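Local coordinates for protein lasso peptide isopeptidase AtxE2 (Asticcacaulis excentricus, PDB 5TXE) that hydrolyses the isopeptide bond of the lasso peptides astexin-2 and astexin-3, opening the threaded knots into linear peptides, at residues V151-A156 and E174-L179; P132-S135 and H140-Y143; I229-L234 and T247-L252. The protein carries 1 engineered substitution. All coordinates share one frame; numbering follows the deposited sequence.

In the fold
The three contacts lie in two adjacent blades of the beta-propeller expected of this prolyl oligopeptidase-family enzyme, away from its annotated active-site residues. Contact 2 comes first along the chain, pairing the first two strands of the four-stranded blade 133-167. Contact 1 sets the third strand of that blade against 173-178, the first strand of the next blade; the centres of contacts 1 and 2 are about 7 Å apart. Contact 3 lies farther out, with centres about 12 Å from contact 1 and 16 Å from contact 2. It packs strand 230-235 against helix 246-253. Together they lead from strand pairing within a blade, through blade-on-blade packing, to a helix laid on the later of the two blades.

Contact 1 of 3, residues V151-A156 and E174-L179; sequences VRVWRA and EDVQWL
V153 and V176 meet tip to tip, two buried branched side chains that form the tight part of the contact. CG2 of V153 lies 3.9 Å from CB of V176, and CG1 of V153 comes 4.0 Å from CG2 of V176. With its CG1 anti to the backbone N (chi1 179°), V153 turns both methyls to the partner strand. I167 touches V153 and L184 touches V176, which continues the apolar layer into both sheets. The nearest pair of CA atoms, those of V153 and V176, is 7.4 Å apart, too far for strand pairing, and side chains fill the gap. The looser part lies at R155, which is partly exposed. Its extended chain carries the guanidinium to the rim of the W178 indole, where R155 NE is 4.1 Å from W178 CH2. Each flat group lies at the other's edge, near its plane, so this is not a cation-pi stack; the planes are 65° apart. W178 itself is buried: its side chain packs on A142, and its NE1 is hydrogen-bonded to the carbonyl O of R133, which fixes the indole. D175 adds a salt bridge to R133 beside this bond. Apolar side chains meeting between two sheets that share no backbone bonds here are what is expected of adjacent blades of a beta-propeller packed face to face.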
ATOM      1  N   VAL A 151       5.932   5.952  21.055  1.00 26.22           N
ATOM      2  CA  VAL A 151       6.119   4.520  20.805  1.00 24.65           C
ATOM      3  C   VAL A 151       7.034   3.872  21.875  1.00 26.21           C
ATOM      4  O   VAL A 151       8.205   4.229  22.056  1.00 23.66           O
ATOM      5  CB  VAL A 151       6.765   4.289  19.448  1.00 24.54           C
ATOM      6  CG1 VAL A 151       6.906   2.803  19.185  1.00 26.88           C
ATOM      7  CG2 VAL A 151       5.893   4.922  18.363  1.00 24.94           C
ATOM      8  N   ARG A 152       6.479   2.889  22.525  1.00 26.84           N
ATOM      9  CA  ARG A 152       7.184   2.158  23.586  1.00 29.43           C
ATOM     10  C   ARG A 152       7.283   0.682  23.190  1.00 27.28           C
ATOM     11  O   ARG A 152       6.567   0.224  22.290  1.00 28.93           O
ATOM     12  CB  ARG A 152       6.352   2.221  24.845  1.00 26.65           C
ATOM     13  CG  ARG A 152       6.144   3.633  25.380  1.00 29.73           C
ATOM     14  CD  ARG A 152       5.307   3.629  26.678  1.00 27.97           C
ATOM     15  NE  ARG A 152       5.080   4.992  27.124  1.00 27.93           N
ATOM     16  CZ  ARG A 152       4.228   5.851  26.564  1.00 27.67           C
ATOM     17  NH1 ARG A 152       3.479   5.533  25.518  1.00 27.14           N
ATOM     18  NH2 ARG A 152       4.176   7.061  27.035  1.00 31.34           N
ATOM     19  N   VAL A 153       8.110  -0.065  23.903  1.00 27.44           N
ATOM     20  CA  VAL A 153       8.082  -1.526  23.803  1.00 28.38           C
ATOM     21  C   VAL A 153       7.164  -2.068  24.893  1.00 28.43           C
ATOM     22  O   VAL A 153       7.300  -1.709  26.076  1.00 25.53           O
ATOM     23  CB  VAL A 153       9.469  -2.147  23.973  1.00 29.43           C
ATOM     24  CG1 VAL A 153       9.339  -3.642  23.888  1.00 30.81           C
ATOM     25  CG2 VAL A 153      10.410  -1.635  22.898  1.00 31.37           C
ATOM     26  N   TRP A 154       6.254  -2.927  24.485  1.00 26.81           N
ATOM     27  CA  TRP A 154       5.400  -3.590  25.390  1.00 31.71           C
ATOM     28  C   TRP A 154       5.796  -5.066  25.427  1.00 32.19           C
ATOM     29  O   TRP A 154       6.333  -5.598  24.471  1.00 30.75           O
ATOM     30  CB  TRP A 154       3.913  -3.464  24.983  1.00 30.78           C
ATOM     31  CG  TRP A 154       3.293  -2.097  25.301  1.00 30.95           C
ATOM     32  CD1 TRP A 154       3.756  -0.903  24.897  1.00 31.34           C
ATOM     33  CD2 TRP A 154       2.127  -1.836  26.073  1.00 29.48           C
ATOM     34  NE1 TRP A 154       2.962   0.104  25.382  1.00 31.97           N
ATOM     35  CE2 TRP A 154       1.940  -0.446  26.093  1.00 31.66           C
ATOM     36  CE3 TRP A 154       1.204  -2.652  26.751  1.00 33.84           C
ATOM     37  CZ2 TRP A 154       0.866   0.167  26.742  1.00 31.46           C
ATOM     38  CZ3 TRP A 154       0.152  -2.037  27.436  1.00 33.14           C
ATOM     39  CH2 TRP A 154       0.009  -0.639  27.439  1.00 30.74           C
ATOM     40  N   ARG A 155       5.476  -5.694  26.550  1.00 33.00           N
ATOM     41  CA  ARG A 155       5.691  -7.110  26.796  1.00 34.95           C
ATOM     42  C   ARG A 155       4.404  -7.758  27.180  1.00 29.16           C
ATOM     43  O   ARG A 155       3.731  -7.283  28.063  1.00 34.22           O
ATOM     44  CB  ARG A 155       6.676  -7.247  27.932  1.00 39.54           C
ATOM     45  CG  ARG A 155       6.925  -8.683  28.360  1.00 46.08           C
ATOM     46  CD  ARG A 155       7.965  -8.621  29.440  1.00 53.04           C
ATOM     47  NE  ARG A 155       8.254  -9.941  29.946  1.00 67.08           N
ATOM     48  CZ  ARG A 155       7.672 -10.464  31.012  1.00 76.07           C
ATOM     49  NH1 ARG A 155       6.767  -9.757  31.692  1.00 76.32           N
ATOM     50  NH2 ARG A 155       7.995 -11.699  31.395  1.00 71.67           N
ATOM     51  N   ALA A 156       4.031  -8.817  26.511  1.00 31.05           N
ATOM     52  CA  ALA A 156       2.771  -9.485  26.767  1.00 32.76           C
ATOM     53  C   ALA A 156       2.991 -10.975  27.122  1.00 41.28           C
ATOM     54  O   ALA A 156       3.805 -11.643  26.504  1.00 49.55           O
ATOM     55  CB  ALA A 156       1.863  -9.405  25.556  1.00 27.66           C
ATOM     56  N   GLU A 174      12.224   2.337  17.832  1.00 28.56           N
ATOM     57  CA  GLU A 174      12.056   1.939  16.411  1.00 30.61           C
ATOM     58  C   GLU A 174      12.121   0.459  16.163  1.00 31.79           C
ATOM     59  O   GLU A 174      11.646   0.010  15.145  1.00 29.46           O
ATOM     60  CB  GLU A 174      13.076   2.669  15.524  1.00 32.88           C
ATOM     61  CG  GLU A 174      12.741   4.161  15.472  1.00 37.19           C
ATOM     62  CD  GLU A 174      13.757   5.046  14.766  1.00 38.60           C
ATOM     63  OE1 GLU A 174      14.634   4.520  14.018  1.00 53.78           O
ATOM     64  OE2 GLU A 174      13.666   6.292  14.943  1.00 36.57           O
ATOM     65  N   ASP A 175      12.714  -0.312  17.096  1.00 32.36           N
ATOM     66  CA  ASP A 175      12.799  -1.758  16.945  1.00 31.24           C
ATOM     67  C   ASP A 175      13.266  -2.373  18.263  1.00 29.16           C
ATOM     68  O   ASP A 175      13.827  -1.695  19.113  1.00 27.44           O
ATOM     69  CB  ASP A 175      13.831  -2.140  15.863  1.00 30.53           C
ATOM     70  CG  ASP A 175      13.514  -3.471  15.173  1.00 31.25           C
ATOM     71  OD1 ASP A 175      12.571  -4.225  15.554  1.00 32.95           O
ATOM     72  OD2 ASP A 175      14.263  -3.809  14.249  1.00 35.77           O
ATOM     73  N   VAL A 176      13.070  -3.673  18.359  1.00 26.54           N
ATOM     74  CA  VAL A 176      13.381  -4.423  19.555  1.00 30.88           C
ATOM     75  C   VAL A 176      13.565  -5.927  19.216  1.00 28.36           C
ATOM     76  O   VAL A 176      12.905  -6.442  18.310  1.00 30.36           O
ATOM     77  CB  VAL A 176      12.233  -4.230  20.576  1.00 30.83           C
ATOM     78  CG1 VAL A 176      10.919  -4.804  20.030  1.00 29.83           C
ATOM     79  CG2 VAL A 176      12.596  -4.866  21.912  1.00 30.82           C
ATOM     80  N   GLN A 177      14.469  -6.596  19.920  1.00 30.06           N
ATOM     81  CA  GLN A 177      14.605  -8.063  19.893  1.00 32.08           C
ATOM     82  C   GLN A 177      14.976  -8.550  21.309  1.00 31.55           C
ATOM     83  O   GLN A 177      15.560  -7.801  22.099  1.00 31.17           O
ATOM     84  CB  GLN A 177      15.760  -8.531  19.000  1.00 34.14           C
ATOM     85  CG  GLN A 177      15.588  -8.280  17.538  1.00 42.59           C
ATOM     86  CD  GLN A 177      14.726  -9.302  16.776  1.00 53.23           C
ATOM     87  OE1 GLN A 177      14.419 -10.449  17.236  1.00 41.86           O
ATOM     88  NE2 GLN A 177      14.330  -8.874  15.557  1.00 57.36           N
ATOM     89  N   TRP A 178      14.690  -9.828  21.572  1.00 33.63           N
ATOM     90  CA  TRP A 178      15.152 -10.504  22.771  1.00 35.17           C
ATOM     91  C   TRP A 178      16.601 -10.949  22.589  1.00 33.16           C
ATOM     92  O   TRP A 178      16.933 -11.530  21.570  1.00 37.23           O
ATOM     93  CB  TRP A 178      14.291 -11.727  23.009  1.00 31.49           C
ATOM     94  CG  TRP A 178      12.852 -11.430  23.237  1.00 37.05           C
ATOM     95  CD1 TRP A 178      11.836 -11.377  22.302  1.00 36.89           C
ATOM     96  CD2 TRP A 178      12.240 -11.176  24.494  1.00 35.17           C
ATOM     97  NE1 TRP A 178      10.644 -11.117  22.924  1.00 34.63           N
ATOM     98  CE2 TRP A 178      10.869 -10.978  24.263  1.00 35.20           C
ATOM     99  CE3 TRP A 178      12.722 -11.127  25.811  1.00 40.15           C
ATOM    100  CZ2 TRP A 178       9.982 -10.713  25.281  1.00 38.18           C
ATOM    101  CZ3 TRP A 178      11.848 -10.849  26.822  1.00 42.43           C
ATOM    102  CH2 TRP A 178      10.479 -10.654  26.552  1.00 40.93           C
ATOM    103  N   LEU A 179      17.461 -10.626  23.547  1.00 35.12           N
ATOM    104  CA  LEU A 179      18.791 -11.226  23.623  1.00 38.49           C
ATOM    105  C   LEU A 179      18.762 -12.564  24.425  1.00 41.99           C
ATOM    106  O   LEU A 179      19.483 -13.485  24.084  1.00 48.58           O
ATOM    107  CB  LEU A 179      19.812 -10.276  24.208  1.00 39.70           C
ATOM    108  CG  LEU A 179      20.116  -9.001  23.413  1.00 42.16           C
ATOM    109  CD1 LEU A 179      21.204  -8.163  24.090  1.00 38.89           C
ATOM    110  CD2 LEU A 179      20.530  -9.361  22.004  1.00 42.20           C
TER

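Contact 2 of 3, residues P132-S135 and H140-Y143; sequences PRWS and HLAY
A beta hairpin opens this four-stranded propeller blade, and R133 and A142 form its antiparallel hydrogen-bonded pair. R133 N donates to A142 O at 2.8 Å, and A142 N returns a bond to R133 O at 2.9 Å, lying in the carbonyl plane. The next pair, W134 with L141, is non-hydrogen-bonded, and its side chains run side by side, pointing the same way. There CD2 of L141 sits over the indole face of W134 as a CH-pi contact, 3.6 Å from the centroid of the five-membered ring and 17° off its normal. Having CG beside the backbone N in both residues (W134 chi1 -69°) lines the two groups up. L141 CD2 also lies 4.2 Å from P132 CB. A71 of strand 69-78 touches W134 and L141 on this face, and P132 beside them, while W134 NE1 is hydrogen-bonded to the carbonyl of S62. The other face belongs to R133 and A142; the R133 chain, bent at chi2, leads the guanidinium away to the next blade, where NH1 meets the carbonyl O of V176. Toward the turn, S135 grips H140 twice. The main-chain bond runs from S135 N to H140 O at 2.9 Å, its donor tilted 25° from the carbonyl plane. In return, H140 N donates to the hydroxyl S135 OG at 3.0 Å.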
ATOM      1  N   PRO A 132       5.585  -9.104  16.185  1.00 26.79           N
ATOM      2  CA  PRO A 132       5.868  -9.507  17.542  1.00 31.36           C
ATOM      3  C   PRO A 132       7.102 -10.371  17.654  1.00 35.86           C
ATOM      4  O   PRO A 132       7.266 -11.284  16.846  1.00 40.56           O
ATOM      5  CB  PRO A 132       4.666 -10.365  17.933  1.00 30.83           C
ATOM      6  CG  PRO A 132       3.831 -10.498  16.751  1.00 31.03           C
ATOM      7  CD  PRO A 132       4.441  -9.800  15.595  1.00 27.79           C
ATOM      8  N   ARG A 133       7.920 -10.105  18.666  1.00 31.91           N
ATOM      9  CA  ARG A 133       9.135 -10.863  18.929  1.00 31.87           C
ATOM     10  C   ARG A 133       8.881 -11.834  20.036  1.00 30.81           C
ATOM     11  O   ARG A 133       8.529 -11.419  21.157  1.00 30.77           O
ATOM     12  CB  ARG A 133      10.234  -9.918  19.332  1.00 32.18           C
ATOM     13  CG  ARG A 133      10.400  -8.727  18.381  1.00 39.85           C
ATOM     14  CD  ARG A 133      10.845  -9.358  17.114  1.00 44.10           C
ATOM     15  NE  ARG A 133      10.697  -8.757  15.778  1.00 59.39           N
ATOM     16  CZ  ARG A 133      11.296  -7.675  15.334  1.00 50.74           C
ATOM     17  NH1 ARG A 133      11.975  -6.901  16.145  1.00 62.03           N
ATOM     18  NH2 ARG A 133      11.132  -7.318  14.090  1.00 53.58           N
ATOM     19  N   TRP A 134       8.986 -13.114  19.741  1.00 29.09           N
ATOM     20  CA  TRP A 134       8.841 -14.120  20.793  1.00 32.26           C
ATOM     21  C   TRP A 134      10.111 -14.213  21.648  1.00 30.66           C
ATOM     22  O   TRP A 134      11.217 -14.195  21.131  1.00 36.02           O
ATOM     23  CB  TRP A 134       8.581 -15.466  20.206  1.00 29.12           C
ATOM     24  CG  TRP A 134       7.289 -15.589  19.595  1.00 28.91           C
ATOM     25  CD1 TRP A 134       6.972 -15.244  18.322  1.00 29.97           C
ATOM     26  CD2 TRP A 134       6.114 -16.221  20.148  1.00 28.30           C
ATOM     27  NE1 TRP A 134       5.674 -15.606  18.051  1.00 30.75           N
ATOM     28  CE2 TRP A 134       5.130 -16.191  19.174  1.00 28.94           C
ATOM     29  CE3 TRP A 134       5.797 -16.767  21.393  1.00 32.91           C
ATOM     30  CZ2 TRP A 134       3.860 -16.693  19.393  1.00 29.54           C
ATOM     31  CZ3 TRP A 134       4.521 -17.274  21.609  1.00 29.23           C
ATOM     32  CH2 TRP A 134       3.580 -17.237  20.614  1.00 30.58           C
ATOM     33  N   SER A 135       9.952 -14.322  22.958  1.00 30.49           N
ATOM     34  CA  SER A 135      11.092 -14.645  23.839  1.00 30.73           C
ATOM     35  C   SER A 135      11.542 -16.094  23.495  1.00 28.45           C
ATOM     36  O   SER A 135      10.757 -16.841  22.958  1.00 29.80           O
ATOM     37  CB  SER A 135      10.700 -14.572  25.304  1.00 32.44           C
ATOM     38  OG  SER A 135       9.590 -15.431  25.574  1.00 35.17           O
ATOM     39  N   HIS A 140       6.643 -15.025  26.169  1.00 41.94           N
ATOM     40  CA  HIS A 140       6.286 -13.615  26.105  1.00 41.24           C
ATOM     41  C   HIS A 140       6.552 -13.067  24.715  1.00 43.77           C
ATOM     42  O   HIS A 140       7.343 -13.643  23.964  1.00 35.89           O
ATOM     43  CB  HIS A 140       7.105 -12.820  27.085  1.00 40.23           C
ATOM     44  CG  HIS A 140       6.791 -13.152  28.496  1.00 59.17           C
ATOM     45  ND1 HIS A 140       7.365 -14.223  29.155  1.00 61.06           N
ATOM     46  CD2 HIS A 140       5.913 -12.593  29.363  1.00 59.29           C
ATOM     47  CE1 HIS A 140       6.871 -14.287  30.378  1.00 65.00           C
ATOM     48  NE2 HIS A 140       5.993 -13.306  30.530  1.00 66.16           N
ATOM     49  N   LEU A 141       5.848 -11.991  24.395  1.00 34.53           N
ATOM     50  CA  LEU A 141       6.024 -11.251  23.213  1.00 32.68           C
ATOM     51  C   LEU A 141       6.549  -9.894  23.598  1.00 29.93           C
ATOM     52  O   LEU A 141       6.194  -9.363  24.628  1.00 32.99           O
ATOM     53  CB  LEU A 141       4.682 -11.106  22.499  1.00 34.84           C
ATOM     54  CG  LEU A 141       3.934 -12.335  22.025  1.00 34.40           C
ATOM     55  CD1 LEU A 141       2.650 -11.944  21.300  1.00 35.19           C
ATOM     56  CD2 LEU A 141       4.805 -13.107  21.065  1.00 34.56           C
ATOM     57  N   ALA A 142       7.404  -9.334  22.750  1.00 30.42           N
ATOM     58  CA  ALA A 142       7.766  -7.914  22.790  1.00 28.52           C
ATOM     59  C   ALA A 142       7.439  -7.300  21.414  1.00 31.64           C
ATOM     60  O   ALA A 142       7.605  -7.957  20.386  1.00 26.21           O
ATOM     61  CB  ALA A 142       9.221  -7.735  23.075  1.00 28.98           C
ATOM     62  N   TYR A 143       6.969  -6.052  21.417  1.00 32.56           N
ATOM     63  CA  TYR A 143       6.477  -5.413  20.196  1.00 30.20           C
ATOM     64  C   TYR A 143       6.339  -3.948  20.479  1.00 31.91           C
ATOM     65  O   TYR A 143       6.268  -3.524  21.648  1.00 30.00           O
ATOM     66  CB  TYR A 143       5.137  -5.999  19.763  1.00 32.30           C
ATOM     67  CG  TYR A 143       4.061  -5.938  20.827  1.00 35.70           C
ATOM     68  CD1 TYR A 143       3.983  -6.917  21.788  1.00 37.60           C
ATOM     69  CD2 TYR A 143       3.126  -4.891  20.889  1.00 37.93           C
ATOM     70  CE1 TYR A 143       3.025  -6.877  22.785  1.00 40.00           C
ATOM     71  CE2 TYR A 143       2.175  -4.835  21.913  1.00 37.16           C
ATOM     72  CZ  TYR A 143       2.142  -5.834  22.857  1.00 38.22           C
ATOM     73  OH  TYR A 143       1.248  -5.858  23.880  1.00 39.86           O
TER

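Contact 3 of 3, residues I229-L234 and T247-L252; sequences IVYQVL and TEVARL
Y231 projects from its strand onto the helix, where V249 covers one face of its ring and L252 meets the edge. At the root of the side chain, CB of Y231 lies 3.9 Å from CG2 of V249, and the same methyl is equally close to Y231 CG. Beyond CG the ring atoms find different partners. CD1 of Y231 meets CD2 of L252 at 4.0 Å, the methyl staying near the ring plane. CD2, CE2 and CZ of the tyrosine all lie under CG1 of V249, which sits over the ring centre. That methyl, V249 CG1, stands 4.0 Å from the centroid of the Y231 ring, only 8° off the normal, a well-centred CH-pi contact. V249 holds CG1 anti to its backbone N (chi1 166°), which lets one methyl ride over the ring while the other presses on its base. At the tip, the hydroxyl of Y231 makes a weak hydrogen bond to R253, one residue past the helical segment. Farther along the strand, V233 is met by a carboxylate rather than a methyl: V233 CG2 lies 3.9 Å from OE1 of E248. That carboxylate is fixed from elsewhere, OE1 accepting from the backbone N of T245 and OE2 forming a salt bridge with R242. Strand 230-234 and helix 247-252 run crosswise, their directions 105° apart and their axes 9.5 Å apart at closest. Reaching back across the same sheet, L252 rests on D175 and Q177, and R251 NH2 is hydrogen-bonded to the carbonyl O of L179. The helix thus follows edge strand 240-243 and lies over the blade's face, spanning toward strand 173-178 at the opposite edge.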
ATOM      1  N   ILE A 229      21.356   6.099  14.698  1.00 33.04           N
ATOM      2  CA  ILE A 229      20.588   5.203  15.494  1.00 35.06           C
ATOM      3  C   ILE A 229      21.428   4.772  16.698  1.00 37.38           C
ATOM      4  O   ILE A 229      22.596   4.506  16.541  1.00 40.83           O
ATOM      5  CB  ILE A 229      20.226   4.008  14.644  1.00 32.67           C
ATOM      6  CG1 ILE A 229      19.431   4.484  13.433  1.00 33.10           C
ATOM      7  CG2 ILE A 229      19.394   3.020  15.458  1.00 35.12           C
ATOM      8  CD1 ILE A 229      18.997   3.347  12.507  1.00 37.43           C
ATOM      9  N   VAL A 230      20.830   4.752  17.892  1.00 37.77           N
ATOM     10  CA  VAL A 230      21.469   4.426  19.171  1.00 34.87           C
ATOM     11  C   VAL A 230      20.846   3.137  19.657  1.00 36.26           C
ATOM     12  O   VAL A 230      19.633   2.905  19.445  1.00 33.01           O
ATOM     13  CB  VAL A 230      21.239   5.571  20.139  1.00 37.79           C
ATOM     14  CG1 VAL A 230      21.417   5.204  21.593  1.00 40.93           C
ATOM     15  CG2 VAL A 230      22.144   6.724  19.795  1.00 42.27           C
ATOM     16  N   TYR A 231      21.684   2.248  20.204  1.00 36.62           N
ATOM     17  CA  TYR A 231      21.257   0.896  20.647  1.00 33.03           C
ATOM     18  C   TYR A 231      21.456   0.834  22.126  1.00 35.30           C
ATOM     19  O   TYR A 231      22.465   1.294  22.601  1.00 39.14           O
ATOM     20  CB  TYR A 231      22.088  -0.188  19.979  1.00 32.21           C
ATOM     21  CG  TYR A 231      21.974  -0.062  18.502  1.00 34.86           C
ATOM     22  CD1 TYR A 231      20.916  -0.659  17.836  1.00 35.55           C
ATOM     23  CD2 TYR A 231      22.908   0.695  17.748  1.00 34.65           C
ATOM     24  CE1 TYR A 231      20.765  -0.499  16.465  1.00 37.48           C
ATOM     25  CE2 TYR A 231      22.761   0.861  16.371  1.00 33.43           C
ATOM     26  CZ  TYR A 231      21.690   0.245  15.739  1.00 35.04           C
ATOM     27  OH  TYR A 231      21.461   0.350  14.391  1.00 36.05           O
ATOM     28  N   GLN A 232      20.508   0.263  22.854  1.00 34.94           N
ATOM     29  CA  GLN A 232      20.631   0.096  24.296  1.00 34.99           C
ATOM     30  C   GLN A 232      20.058  -1.248  24.672  1.00 30.22           C
ATOM     31  O   GLN A 232      19.235  -1.811  23.934  1.00 29.94           O
ATOM     32  CB  GLN A 232      19.826   1.174  25.056  1.00 41.43           C
ATOM     33  CG  GLN A 232      20.227   2.636  24.930  1.00 50.63           C
ATOM     34  CD  GLN A 232      21.124   3.099  26.061  1.00 56.44           C
ATOM     35  OE1 GLN A 232      20.686   3.365  27.188  1.00 64.50           O
ATOM     36  NE2 GLN A 232      22.379   3.227  25.754  1.00 61.67           N
ATOM     37  N   VAL A 233      20.461  -1.754  25.832  1.00 29.64           N
ATOM     38  CA  VAL A 233      19.990  -3.039  26.316  1.00 31.93           C
ATOM     39  C   VAL A 233      19.382  -2.857  27.675  1.00 33.16           C
ATOM     40  O   VAL A 233      19.966  -2.194  28.530  1.00 33.88           O
ATOM     41  CB  VAL A 233      21.147  -4.050  26.452  1.00 35.48           C
ATOM     42  CG1 VAL A 233      20.633  -5.364  27.012  1.00 36.11           C
ATOM     43  CG2 VAL A 233      21.761  -4.291  25.087  1.00 36.74           C
ATOM     44  N   LEU A 234      18.227  -3.482  27.873  1.00 34.31           N
ATOM     45  CA  LEU A 234      17.550  -3.436  29.114  1.00 38.64           C
ATOM     46  C   LEU A 234      17.459  -4.820  29.700  1.00 41.23           C
ATOM     47  O   LEU A 234      16.937  -5.718  29.067  1.00 35.30           O
ATOM     48  CB  LEU A 234      16.121  -2.885  28.938  1.00 40.06           C
ATOM     49  CG  LEU A 234      15.356  -2.947  30.267  1.00 42.73           C
ATOM     50  CD1 LEU A 234      15.521  -1.670  31.031  1.00 43.35           C
ATOM     51  CD2 LEU A 234      13.870  -3.233  30.084  1.00 48.81           C
ATOM     52  N   THR A 247      28.176  -7.190  18.673  1.00 53.94           N
ATOM     53  CA  THR A 247      27.566  -8.466  18.405  1.00 57.40           C
ATOM     54  C   THR A 247      26.048  -8.448  18.608  1.00 55.31           C
ATOM     55  O   THR A 247      25.243  -8.941  17.768  1.00 49.15           O
ATOM     56  CB  THR A 247      28.154  -9.467  19.447  1.00 64.71           C
ATOM     57  OG1 THR A 247      29.534  -9.129  19.695  1.00 62.92           O
ATOM     58  CG2 THR A 247      27.985 -10.915  19.004  1.00 63.29           C
ATOM     59  N   GLU A 248      25.672  -7.944  19.777  1.00 49.76           N
ATOM     60  CA  GLU A 248      24.270  -7.682  20.093  1.00 51.74           C
ATOM     61  C   GLU A 248      23.576  -6.742  19.084  1.00 43.82           C
ATOM     62  O   GLU A 248      22.459  -6.999  18.621  1.00 40.50           O
ATOM     63  CB  GLU A 248      24.192  -7.069  21.476  1.00 49.83           C
ATOM     64  CG  GLU A 248      24.480  -8.109  22.551  1.00 48.79           C
ATOM     65  CD  GLU A 248      24.685  -7.463  23.894  1.00 48.38           C
ATOM     66  OE1 GLU A 248      24.952  -6.246  23.927  1.00 48.17           O
ATOM     67  OE2 GLU A 248      24.557  -8.146  24.912  1.00 50.57           O
ATOM     68  N   VAL A 249      24.272  -5.667  18.744  1.00 40.64           N
ATOM     69  CA  VAL A 249      23.806  -4.735  17.772  1.00 44.21           C
ATOM     70  C   VAL A 249      23.534  -5.402  16.432  1.00 49.63           C
ATOM     71  O   VAL A 249      22.433  -5.233  15.875  1.00 50.28           O
ATOM     72  CB  VAL A 249      24.807  -3.624  17.562  1.00 43.79           C
ATOM     73  CG1 VAL A 249      24.455  -2.851  16.297  1.00 47.03           C
ATOM     74  CG2 VAL A 249      24.857  -2.701  18.774  1.00 47.20           C
ATOM     75  N   ALA A 250      24.497  -6.144  15.898  1.00 49.13           N
ATOM     76  CA  ALA A 250      24.219  -6.870  14.651  1.00 52.37           C
ATOM     77  C   ALA A 250      23.001  -7.818  14.779  1.00 49.28           C
ATOM     78  O   ALA A 250      22.230  -7.956  13.837  1.00 51.94           O
ATOM     79  CB  ALA A 250      25.463  -7.595  14.183  1.00 59.58           C
ATOM     80  N   ARG A 251      22.771  -8.444  15.935  1.00 54.92           N
ATOM     81  CA  ARG A 251      21.524  -9.280  16.095  1.00 59.37           C
ATOM     82  C   ARG A 251      20.219  -8.466  15.901  1.00 57.84           C
ATOM     83  O   ARG A 251      19.136  -9.024  15.659  1.00 51.55           O
ATOM     84  CB  ARG A 251      21.441 -10.071  17.435  1.00 66.70           C
ATOM     85  CG  ARG A 251      21.254 -11.586  17.225  1.00 76.24           C
ATOM     86  CD  ARG A 251      20.656 -12.424  18.353  1.00 82.71           C
ATOM     87  NE  ARG A 251      21.432 -12.369  19.596  1.00 88.68           N
ATOM     88  CZ  ARG A 251      21.042 -12.948  20.739  1.00 85.83           C
ATOM     89  NH1 ARG A 251      19.883 -13.615  20.799  1.00 81.81           N
ATOM     90  NH2 ARG A 251      21.799 -12.850  21.833  1.00 72.60           N
ATOM     91  N   LEU A 252      20.305  -7.148  16.055  1.00 54.71           N
ATOM     92  CA  LEU A 252      19.171  -6.296  15.785  1.00 52.18           C
ATOM     93  C   LEU A 252      19.243  -5.701  14.367  1.00 48.07           C
ATOM     94  O   LEU A 252      18.237  -5.667  13.689  1.00 44.88           O
ATOM     95  CB  LEU A 252      19.034  -5.201  16.871  1.00 48.81           C
ATOM     96  CG  LEU A 252      17.792  -4.285  16.875  1.00 45.62           C
ATOM     97  CD1 LEU A 252      16.542  -5.075  17.034  1.00 49.38           C
ATOM     98  CD2 LEU A 252      17.825  -3.262  17.982  1.00 48.96           C
TER